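Local coordinates for protein (atp-binding domain of protein MJ0577) (Methanocaldococcus jannaschii, PDB 1MJH) that binds ATP and a manganese ion as a homodimeric member of the universal stress protein family, at residues B[132-135]-B[136-139]. Residues are numbered along the deposited sequence; the frame is centred on the assembly and turned at random.
Sequences TNLK and EILL. With ATP (adenosine-5'-triphosphate), chain F.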
# COMPACT_ATOMS: atom_id res chain seq x y z
N THR B 132 2.62 19.03 3.14
CA THR B 132 2.28 19.54 4.47
C THR B 132 3.06 18.85 5.55
O THR B 132 3.78 19.45 6.38
CB THR B 132 0.76 19.34 4.70
OG1 THR B 132 0.08 19.92 3.56
CG2 THR B 132 0.22 19.97 5.97
N ASN B 133 2.99 17.49 5.54
CA ASN B 133 3.68 16.68 6.53
C ASN B 133 3.70 17.25 7.94
O ASN B 133 4.77 17.49 8.52
CB ASN B 133 5.06 16.24 6.01
CG ASN B 133 5.63 15.14 6.87
OD1 ASN B 133 4.93 14.44 7.62
ND2 ASN B 133 6.95 14.94 6.77
N LEU B 134 2.49 17.39 8.49
CA LEU B 134 2.37 17.81 9.92
C LEU B 134 2.52 16.59 10.80
O LEU B 134 1.94 15.52 10.62
CB LEU B 134 0.99 18.44 10.04
CG LEU B 134 0.70 19.24 11.31
CD1 LEU B 134 1.70 20.39 11.40
CD2 LEU B 134 -0.73 19.77 11.26
N LYS B 135 3.39 16.70 11.83
CA LYS B 135 3.67 15.56 12.69
C LYS B 135 2.45 14.90 13.29
O LYS B 135 2.38 13.66 13.33
CB LYS B 135 4.58 16.04 13.86
CG LYS B 135 4.96 14.91 14.82
CD LYS B 135 5.89 13.90 14.16
CE LYS B 135 5.88 12.53 14.80
NZ LYS B 135 7.08 12.25 15.63
N GLU B 136 1.41 15.69 13.68
CA GLU B 136 0.26 15.09 14.31
C GLU B 136 -0.62 14.34 13.31
O GLU B 136 -1.45 13.59 13.77
CB GLU B 136 -0.62 16.13 15.05
CG GLU B 136 -1.16 17.18 14.08
CD GLU B 136 -1.90 18.32 14.75
OE1 GLU B 136 -2.86 18.01 15.48
OE2 GLU B 136 -1.52 19.49 14.53
N ILE B 137 -0.44 14.60 12.01
CA ILE B 137 -1.28 13.94 11.02
C ILE B 137 -0.61 12.59 10.67
O ILE B 137 0.58 12.60 10.38
CB ILE B 137 -1.41 14.80 9.75
CG1 ILE B 137 -2.20 16.09 9.96
CG2 ILE B 137 -2.02 13.97 8.59
CD1 ILE B 137 -3.68 15.90 10.27
N LEU B 138 -1.38 11.50 10.84
CA LEU B 138 -0.78 10.18 10.63
C LEU B 138 -0.99 9.59 9.24
O LEU B 138 -0.27 8.63 8.89
CB LEU B 138 -1.29 9.15 11.68
CG LEU B 138 -1.16 9.72 13.11
CD1 LEU B 138 -1.69 8.65 14.10
CD2 LEU B 138 0.30 9.99 13.48
N LEU B 139 -1.74 10.31 8.41
CA LEU B 139 -1.87 9.86 7.00
C LEU B 139 -2.41 11.07 6.24
O LEU B 139 -3.41 11.67 6.67
CB LEU B 139 -2.85 8.71 6.89
CG LEU B 139 -3.10 8.18 5.46
CD1 LEU B 139 -1.83 7.59 4.85
CD2 LEU B 139 -4.15 7.10 5.58
PG ATP F . -2.38 17.15 3.17
O1G ATP F . -3.60 16.36 3.50
O2G ATP F . -2.38 17.42 1.77
O3G ATP F . -2.27 18.39 3.95
PB ATP F . 0.26 15.84 3.09
O1B ATP F . 1.19 15.65 4.21
O2B ATP F . 0.75 16.87 2.17
O3B ATP F . -1.18 16.16 3.64
PA ATP F . -0.55 13.97 0.91
O1A ATP F . -1.69 13.14 1.20
O2A ATP F . -0.75 15.10 0.06
O3A ATP F . 0.10 14.44 2.34
O5' ATP F . 0.72 13.26 0.29
C5' ATP F . 0.66 11.82 0.16
C4' ATP F . 1.18 11.42 -1.21
O4' ATP F . 0.16 11.84 -2.21
C3' ATP F . 2.45 12.11 -1.70
O3' ATP F . 3.65 11.52 -1.17
C2' ATP F . 2.29 11.92 -3.23
O2' ATP F . 2.67 10.57 -3.58
C1' ATP F . 0.77 12.15 -3.41
N9 ATP F . 0.43 13.51 -3.80
C8 ATP F . 0.04 14.56 -3.03
N7 ATP F . -0.27 15.64 -3.72
C5 ATP F . -0.03 15.31 -4.97
C6 ATP F . -0.17 16.05 -6.13
N6 ATP F . -0.58 17.32 -6.09
N1 ATP F . 0.15 15.45 -7.27
C2 ATP F . 0.55 14.14 -7.30
N3 ATP F . 0.71 13.34 -6.23
C4 ATP F . 0.42 14.04 -5.11
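Leu134 and Ile137 close a type I beta turn in the loop between strand 123-127 and helix 141-149, just beyond the phosphate-binding part of this universal stress protein fold. The approach to the turn starts on the nucleotide. Thr132 N donates to the beta-phosphate oxygen O2B of ATP at 3.0 Å, with an N-H...O angle of 163°. Thr132 OG1 donates to the gamma-phosphate oxygen O3G of ATP at 2.8 Å. With chi1 at -51°, OG1 stands beside the backbone N, where the two donors can reach the gamma- and beta-phosphates. Asn133 N adds a hydrogen bond of 2.9 Å to O1B of ATP, so the beta-phosphate is held by two successive amides. The side chain of Asn133 serves the chain instead: OD1 accepts a bond from Arg159 NH1.

Leu134 begins the turn. Ile137 N donates a hydrogen bond of 2.9 Å to Leu134 O, from above the carbonyl plane rather than on a lone pair. Arg159 NH1 also donates to this oxygen, and Arg159 NH2 reaches Lys135 O, so one guanidinium joins the turn to the C-terminal end of the chain. The side chain of Leu134 lies alongside that of Glu136, both pointing the same way on the exposed surface. CG of Glu136 stands between its backbone N and carbonyl carbon (chi1 61°), and the extended chain beyond it keeps beside the leucine, with Glu136 CG 3.9 Å from Leu134 CD2. Leu134 CB also meets Ile137 CG1 in apolar contact at 4.0 Å.

Lys135 and Glu136 fill the two central positions of the turn. At its last position, Ile137 O accepts a hydrogen bond from His129 NE2. Leu138 packs on Lys148 and Leu139 on Ile147, both of the second subunit. Back at the turn, the Leu134 methyl CD2 lies 3.4 Å from Glu136 OE2.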